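Uncharacterized protein (Nitrosospira multiformis, PDB 3LMF) is of unknown function but, as a four-helix-bundle member of the copper storage protein (Csp) family, probably binds copper(I) ions through a cysteine-lined core. Local coordinates at residues C18-C21 against Y22-L26; A53-C56 against Q57-N61; C101-C104 against A105-R109. All coordinates share one frame; numbering follows the deposited sequence.

The three contacts come in series along the chain, each one a run of about two and a half turns inside a different helix of the four-helix bundle. Contact 1 lies on helix 8-36, contact 2 on the next helix, 43-64, and contact 3 on the last, 95-112. Centre to centre, contact 2 is about 9 Å from contact 1, while contact 3 is about 12 Å from each of them. Contact 3 meets both others through sulfur: Cys18 SG lies 3.5 Å from Cys108 SG, and Cys56 SG is 3.8 Å from Cys104 SG. Contacts 1 and 2 meet through Tyr22 against Cys56 and Gln57. Both touch the second subunit, and contact 2 the third as well. The bundle thus combines a thiol-rich interior, consistent with copper storage, with surfaces used for assembly.

Contact 1 (C18-C21 against Y22-L26); sequences CNHC and YRTCL
His20 O is gripped by two donors of Thr24, the backbone N at 3.0 Å and the hydroxyl OG1 at 2.9 Å, one turn further along helix 8-36 of the four-helix bundle. The donors reach the oxygen from opposite faces of the carbonyl plane, with OG1 well above that plane. Chi1 of -59° turns the Thr24 hydroxyl back beside its own N, where it can donate to the preceding turn. The same hydroxyl lies 3.8 Å above the His20 ring plane, offset toward the rim, and the two side chains run obliquely past each other.

One residue earlier along the helix, Arg23 N donates to Asn19 O at 3.1 Å, and Arg23 CG packs 3.3 Å from that Asn19 oxygen. The arginine NH1 forms a salt bridge with Asp16 of the second subunit. Tyr22 N bonds to Cys18 O at 2.8 Å. The phenol lies against Cys56 and Gln57 of helix 43-64, and its OH is hydrogen-bonded to Asn61 of the second subunit, so this part of the helix belongs to the subunit interface.

Facing the core, Cys21 and Cys25 form a CXXXC pair, a spacing used by Csp proteins to line the bundle with thiols. Cys21 SG stands anti to its N, whereas Cys25 SG turns back beside its own, leaving Cys21 SG and Cys25 SG 3.8 Å apart.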
loop_
_atom_site.group_PDB
_atom_site.type_symbol
_atom_site.label_atom_id
_atom_site.label_comp_id
_atom_site.label_asym_id
_atom_site.label_seq_id
_atom_site.Cartn_x
_atom_site.Cartn_y
_atom_site.Cartn_z
ATOM N N CYS A 18 -10.348 -6.424 -9.934
ATOM C CA CYS A 18 -9.411 -6.392 -8.820
ATOM C C CYS A 18 -9.771 -5.246 -7.871
ATOM O O CYS A 18 -9.753 -5.416 -6.652
ATOM C CB CYS A 18 -7.974 -6.203 -9.315
ATOM S SG CYS A 18 -7.217 -7.695 -9.988
ATOM N N ASN A 19 -10.098 -4.084 -8.433
ATOM C CA ASN A 19 -10.459 -2.916 -7.623
ATOM C C ASN A 19 -11.712 -3.214 -6.800
ATOM O O ASN A 19 -11.769 -2.902 -5.612
ATOM C CB ASN A 19 -10.678 -1.683 -8.526
ATOM C CG ASN A 19 -10.948 -0.393 -7.738
ATOM O OD1 ASN A 19 -10.256 -0.074 -6.777
ATOM N ND2 ASN A 19 -11.953 0.355 -8.165
ATOM N N HIS A 20 -12.706 -3.836 -7.423
ATOM C CA HIS A 20 -13.947 -4.165 -6.722
ATOM C C HIS A 20 -13.710 -5.193 -5.615
ATOM O O HIS A 20 -14.188 -5.033 -4.494
ATOM C CB HIS A 20 -14.990 -4.704 -7.713
ATOM C CG HIS A 20 -16.313 -5.026 -7.087
ATOM N ND1 HIS A 20 -17.173 -4.056 -6.621
ATOM C CD2 HIS A 20 -16.911 -6.215 -6.831
ATOM C CE1 HIS A 20 -18.243 -4.632 -6.101
ATOM N NE2 HIS A 20 -18.109 -5.941 -6.215
ATOM N N CYS A 21 -12.963 -6.243 -5.931
ATOM C CA CYS A 21 -12.675 -7.298 -4.963
ATOM C C CYS A 21 -11.807 -6.788 -3.822
ATOM O O CYS A 21 -11.957 -7.208 -2.668
ATOM C CB CYS A 21 -11.985 -8.482 -5.657
ATOM S SG CYS A 21 -11.633 -9.899 -4.578
ATOM N N TYR A 22 -10.881 -5.894 -4.135
ATOM C CA TYR A 22 -10.028 -5.350 -3.087
ATOM C C TYR A 22 -10.892 -4.536 -2.117
ATOM O O TYR A 22 -10.807 -4.717 -0.906
ATOM C CB TYR A 22 -8.899 -4.517 -3.716
ATOM C CG TYR A 22 -8.628 -3.172 -3.093
ATOM C CD1 TYR A 22 -8.232 -3.053 -1.762
ATOM C CD2 TYR A 22 -8.709 -2.021 -3.860
ATOM C CE1 TYR A 22 -7.918 -1.813 -1.218
ATOM C CE2 TYR A 22 -8.400 -0.784 -3.333
ATOM C CZ TYR A 22 -8.003 -0.682 -2.016
ATOM O OH TYR A 22 -7.666 0.553 -1.517
ATOM N N ARG A 23 -11.746 -3.669 -2.645
ATOM C CA ARG A 23 -12.608 -2.868 -1.789
ATOM C C ARG A 23 -13.528 -3.730 -0.923
ATOM O O ARG A 23 -13.676 -3.487 0.275
ATOM C CB ARG A 23 -13.431 -1.898 -2.636
ATOM C CG ARG A 23 -12.587 -0.765 -3.191
ATOM C CD ARG A 23 -13.357 0.104 -4.146
ATOM N NE ARG A 23 -14.612 0.563 -3.575
ATOM C CZ ARG A 23 -15.362 1.524 -4.099
ATOM N NH1 ARG A 23 -16.501 1.870 -3.511
ATOM N NH2 ARG A 23 -14.969 2.148 -5.200
ATOM N N THR A 24 -14.130 -4.740 -1.538
ATOM C CA THR A 24 -15.036 -5.653 -0.854
ATOM C C THR A 24 -14.334 -6.453 0.246
ATOM O O THR A 24 -14.839 -6.554 1.358
ATOM C CB THR A 24 -15.684 -6.634 -1.865
ATOM O OG1 THR A 24 -16.407 -5.887 -2.850
ATOM C CG2 THR A 24 -16.647 -7.595 -1.166
ATOM N N CYS A 25 -13.174 -7.025 -0.043
ATOM C CA CYS A 25 -12.499 -7.795 0.985
ATOM C C CYS A 25 -12.090 -6.945 2.185
ATOM O O CYS A 25 -12.315 -7.348 3.328
ATOM C CB CYS A 25 -11.299 -8.538 0.387
ATOM S SG CYS A 25 -11.832 -9.892 -0.745
ATOM N N LEU A 26 -11.517 -5.770 1.936
ATOM C CA LEU A 26 -11.096 -4.885 3.027
ATOM C C LEU A 26 -12.301 -4.437 3.859
ATOM O O LEU A 26 -12.282 -4.509 5.090
ATOM C CB LEU A 26 -10.390 -3.637 2.475
ATOM C CG LEU A 26 -9.185 -3.074 3.238
ATOM C CD1 LEU A 26 -9.005 -1.593 2.871
ATOM C CD2 LEU A 26 -9.376 -3.218 4.739
#

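Contact 2 (A53-C56 against Q57-N61); sequences AEIC and QTSLN
Residues 53-56 run straight into 57-61 as regular alpha helix within helix 43-64, each carbonyl of the first four meeting the amide four residues on: Gln57 N reaches Ala53 O at 3.0 Å, Ser59 N reaches Ile55 O at 2.9 Å, and Leu60 N and Thr58 N bond likewise to Cys56 O and Glu54 O. One hydroxyl adds to this ladder, and a second may. Ser59 OG, turned beside its own backbone N by chi1 of -65°, donates to Ile55 O at 3.2 Å from above the carbonyl plane, giving that oxygen a second donor and fixing the rotation of the serine. Thr58 OG1 adopts the same turn and sits 3.1 Å from Glu54 O, but that bond is not settled, since the hydroxyl also pairs with Thr58 of the third subunit.

Glu54 OE1 accepts from Asn61 of the third subunit, and Ile55 packs on Phe62 of that same neighbour. On the inward side, Cys56 packs on Cys77 and Cys81 of helix 70-90, while Ser59 packs on Val73 and Cys77. A serine or threonine hydroxyl folded back onto the carbonyl of the preceding turn is a common feature of alpha helices in general; the cysteine directed into the bundle is what is consistent with a Csp-type four-helix bundle and its thiol-lined core.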
loop_
_atom_site.group_PDB
_atom_site.type_symbol
_atom_site.label_atom_id
_atom_site.label_comp_id
_atom_site.label_asym_id
_atom_site.label_seq_id
_atom_site.Cartn_x
_atom_site.Cartn_y
_atom_site.Cartn_z
ATOM N N ALA A 53 -7.178 -8.742 -0.084
ATOM C CA ALA A 53 -7.308 -7.312 -0.373
ATOM C C ALA A 53 -5.965 -6.730 -0.817
ATOM O O ALA A 53 -5.901 -5.923 -1.744
ATOM C CB ALA A 53 -7.824 -6.567 0.858
ATOM N N GLU A 54 -4.901 -7.160 -0.146
ATOM C CA GLU A 54 -3.538 -6.728 -0.442
ATOM C C GLU A 54 -3.114 -7.111 -1.862
ATOM O O GLU A 54 -2.748 -6.250 -2.657
ATOM C CB GLU A 54 -2.569 -7.366 0.556
ATOM C CG GLU A 54 -1.116 -6.939 0.405
ATOM C CD GLU A 54 -0.884 -5.518 0.857
ATOM O OE1 GLU A 54 0.287 -5.080 0.885
ATOM O OE2 GLU A 54 -1.877 -4.829 1.185
ATOM N N ILE A 55 -3.157 -8.406 -2.175
ATOM C CA ILE A 55 -2.765 -8.872 -3.496
ATOM C C ILE A 55 -3.610 -8.228 -4.602
ATOM O O ILE A 55 -3.070 -7.849 -5.639
ATOM C CB ILE A 55 -2.822 -10.430 -3.608
ATOM C CG1 ILE A 55 -2.077 -10.896 -4.867
ATOM C CG2 ILE A 55 -4.257 -10.904 -3.712
ATOM C CD1 ILE A 55 -0.614 -10.455 -4.946
ATOM N N CYS A 56 -4.916 -8.068 -4.390
ATOM C CA CYS A 56 -5.749 -7.447 -5.421
ATOM C C CYS A 56 -5.317 -6.002 -5.655
ATOM O O CYS A 56 -5.277 -5.529 -6.792
ATOM C CB CYS A 56 -7.228 -7.486 -5.035
ATOM S SG CYS A 56 -7.962 -9.132 -5.132
ATOM N N GLN A 57 -4.977 -5.309 -4.575
ATOM C CA GLN A 57 -4.536 -3.921 -4.666
ATOM C C GLN A 57 -3.208 -3.837 -5.413
ATOM O O GLN A 57 -2.955 -2.883 -6.144
ATOM C CB GLN A 57 -4.394 -3.331 -3.260
ATOM C CG GLN A 57 -4.254 -1.826 -3.214
ATOM C CD GLN A 57 -4.454 -1.271 -1.809
ATOM O OE1 GLN A 57 -4.327 -0.071 -1.585
ATOM N NE2 GLN A 57 -4.774 -2.148 -0.860
ATOM N N THR A 58 -2.366 -4.846 -5.227
ATOM C CA THR A 58 -1.071 -4.890 -5.895
ATOM C C THR A 58 -1.279 -5.124 -7.394
ATOM O O THR A 58 -0.692 -4.439 -8.232
ATOM C CB THR A 58 -0.182 -6.001 -5.279
ATOM O OG1 THR A 58 0.060 -5.693 -3.900
ATOM C CG2 THR A 58 1.151 -6.113 -6.008
ATOM N N SER A 59 -2.133 -6.082 -7.726
ATOM C CA SER A 59 -2.437 -6.383 -9.126
ATOM C C SER A 59 -3.003 -5.134 -9.795
ATOM O O SER A 59 -2.606 -4.773 -10.900
ATOM C CB SER A 59 -3.452 -7.521 -9.204
ATOM O OG SER A 59 -2.883 -8.720 -8.686
ATOM N N LEU A 60 -3.933 -4.479 -9.109
ATOM C CA LEU A 60 -4.535 -3.257 -9.618
ATOM C C LEU A 60 -3.448 -2.231 -9.913
ATOM O O LEU A 60 -3.428 -1.629 -10.977
ATOM C CB LEU A 60 -5.518 -2.684 -8.588
ATOM C CG LEU A 60 -6.114 -1.306 -8.903
ATOM C CD1 LEU A 60 -6.872 -1.359 -10.223
ATOM C CD2 LEU A 60 -7.039 -0.879 -7.772
ATOM N N ASN A 61 -2.537 -2.036 -8.968
ATOM C CA ASN A 61 -1.472 -1.066 -9.164
ATOM C C ASN A 61 -0.536 -1.442 -10.309
ATOM O O ASN A 61 -0.123 -0.574 -11.075
ATOM C CB ASN A 61 -0.679 -0.869 -7.868
ATOM C CG ASN A 61 -1.479 -0.110 -6.808
ATOM O OD1 ASN A 61 -2.581 0.381 -7.080
ATOM N ND2 ASN A 61 -0.926 0.001 -5.604
#

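Contact 3 (C101-C104 against A105-R109); sequences CRQC and AEHCR
His107 donates twice to Gln103 O, from its backbone N at 3.0 Å and from ring ND1 at 3.1 Å. The imidazole bond is bent, with an N-H...O angle of 140°; ND1 comes from well above the carbonyl plane, and the oxygen is tilted out of the ring plane. Chi1 of -73° folds the ring back beside its own N to make this reach possible. Gln103 CG lies 3.5 Å from His107 CE1, in the plane of the ring at its edge.

Arg102 O also has two donors, accepting from Glu106 N at 3.1 Å and from water 1 at 3.0 Å; the water accepts in turn from Arg109 NH1. Ala105 O sits over the centre of one face of the Arg109 guanidinium, 3.5 Å from its plane, and Arg109 NH2 makes a salt bridge with Asp82 of helix 70-90. Arg102 NH1 forms a salt bridge with Glu89 of the same helix.

On the buried side, Ala105 N and Cys108 N donate to Cys101 O and Cys104 O. Cys104 SG and Cys108 SG lie 3.9 Å apart, and Cys101 packs on Cys84 and Cys52. Polar groups outside and a CXXXC pair within are consistent with the thiol-lined core of a Csp four-helix bundle.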
loop_
_atom_site.group_PDB
_atom_site.type_symbol
_atom_site.label_atom_id
_atom_site.label_comp_id
_atom_site.label_asym_id
_atom_site.label_seq_id
_atom_site.Cartn_x
_atom_site.Cartn_y
_atom_site.Cartn_z
ATOM N N CYS A 101 -14.753 -12.492 -5.305
ATOM C CA CYS A 101 -13.501 -13.226 -5.320
ATOM C C CYS A 101 -13.433 -14.202 -6.493
ATOM O O CYS A 101 -12.355 -14.427 -7.041
ATOM C CB CYS A 101 -13.285 -13.963 -3.996
ATOM S SG CYS A 101 -12.723 -12.884 -2.631
ATOM N N ARG A 102 -14.570 -14.777 -6.885
ATOM C CA ARG A 102 -14.606 -15.709 -8.015
ATOM C C ARG A 102 -14.386 -14.983 -9.336
ATOM O O ARG A 102 -13.648 -15.462 -10.203
ATOM C CB ARG A 102 -15.951 -16.443 -8.076
ATOM C CG ARG A 102 -16.156 -17.486 -6.993
ATOM C CD ARG A 102 -17.580 -18.023 -7.019
ATOM N NE ARG A 102 -17.780 -19.068 -6.016
ATOM C CZ ARG A 102 -18.954 -19.621 -5.737
ATOM N NH1 ARG A 102 -19.042 -20.561 -4.808
ATOM N NH2 ARG A 102 -20.042 -19.223 -6.383
ATOM N N GLN A 103 -15.045 -13.837 -9.487
ATOM C CA GLN A 103 -14.930 -13.029 -10.698
ATOM C C GLN A 103 -13.499 -12.537 -10.865
ATOM O O GLN A 103 -12.896 -12.711 -11.920
ATOM C CB GLN A 103 -15.872 -11.820 -10.639
ATOM C CG GLN A 103 -15.694 -10.852 -11.817
ATOM C CD GLN A 103 -16.455 -9.535 -11.653
ATOM O OE1 GLN A 103 -16.224 -8.776 -10.700
ATOM N NE2 GLN A 103 -17.361 -9.252 -12.596
ATOM N N CYS A 104 -12.954 -11.926 -9.821
ATOM C CA CYS A 104 -11.598 -11.420 -9.893
ATOM C C CYS A 104 -10.617 -12.521 -10.272
ATOM O O CYS A 104 -9.744 -12.319 -11.104
ATOM C CB CYS A 104 -11.212 -10.781 -8.553
ATOM S SG CYS A 104 -9.552 -10.068 -8.503
ATOM N N ALA A 105 -10.770 -13.691 -9.659
ATOM C CA ALA A 105 -9.890 -14.833 -9.929
ATOM C C ALA A 105 -9.926 -15.239 -11.406
ATOM O O ALA A 105 -8.905 -15.611 -11.986
ATOM C CB ALA A 105 -10.285 -16.023 -9.058
ATOM N N GLU A 106 -11.111 -15.165 -12.000
ATOM C CA GLU A 106 -11.297 -15.505 -13.404
ATOM C C GLU A 106 -10.586 -14.493 -14.304
ATOM O O GLU A 106 -9.875 -14.877 -15.235
ATOM C CB GLU A 106 -12.794 -15.560 -13.743
ATOM C CG GLU A 106 -13.086 -15.714 -15.230
ATOM C CD GLU A 106 -14.575 -15.794 -15.552
ATOM O OE1 GLU A 106 -14.914 -15.710 -16.753
ATOM O OE2 GLU A 106 -15.403 -15.952 -14.621
ATOM N N HIS A 107 -10.779 -13.203 -14.041
ATOM C CA HIS A 107 -10.109 -12.190 -14.858
ATOM C C HIS A 107 -8.601 -12.260 -14.679
ATOM O O HIS A 107 -7.854 -12.106 -15.638
ATOM C CB HIS A 107 -10.582 -10.776 -14.507
ATOM C CG HIS A 107 -11.963 -10.472 -14.980
ATOM N ND1 HIS A 107 -13.068 -10.587 -14.166
ATOM C CD2 HIS A 107 -12.425 -10.094 -16.195
ATOM C CE1 HIS A 107 -14.153 -10.292 -14.859
ATOM N NE2 HIS A 107 -13.791 -9.990 -16.093
ATOM N N CYS A 108 -8.156 -12.491 -13.450
ATOM C CA CYS A 108 -6.735 -12.572 -13.193
ATOM C C CYS A 108 -6.130 -13.762 -13.928
ATOM O O CYS A 108 -5.013 -13.668 -14.439
ATOM C CB CYS A 108 -6.468 -12.650 -11.689
ATOM S SG CYS A 108 -6.637 -11.029 -10.858
ATOM N N ARG A 109 -6.858 -14.876 -13.988
ATOM C CA ARG A 109 -6.357 -16.044 -14.700
ATOM C C ARG A 109 -6.196 -15.702 -16.179
ATOM O O ARG A 109 -5.244 -16.139 -16.824
ATOM C CB ARG A 109 -7.295 -17.252 -14.526
ATOM C CG ARG A 109 -6.869 -18.186 -13.396
ATOM C CD ARG A 109 -7.660 -19.486 -13.389
ATOM N NE ARG A 109 -9.084 -19.259 -13.126
ATOM C CZ ARG A 109 -9.598 -19.026 -11.923
ATOM N NH1 ARG A 109 -10.900 -18.826 -11.791
ATOM N NH2 ARG A 109 -8.813 -19.014 -10.853
HETATM O O HOH W 1 -13.077 -18.369 -9.802
#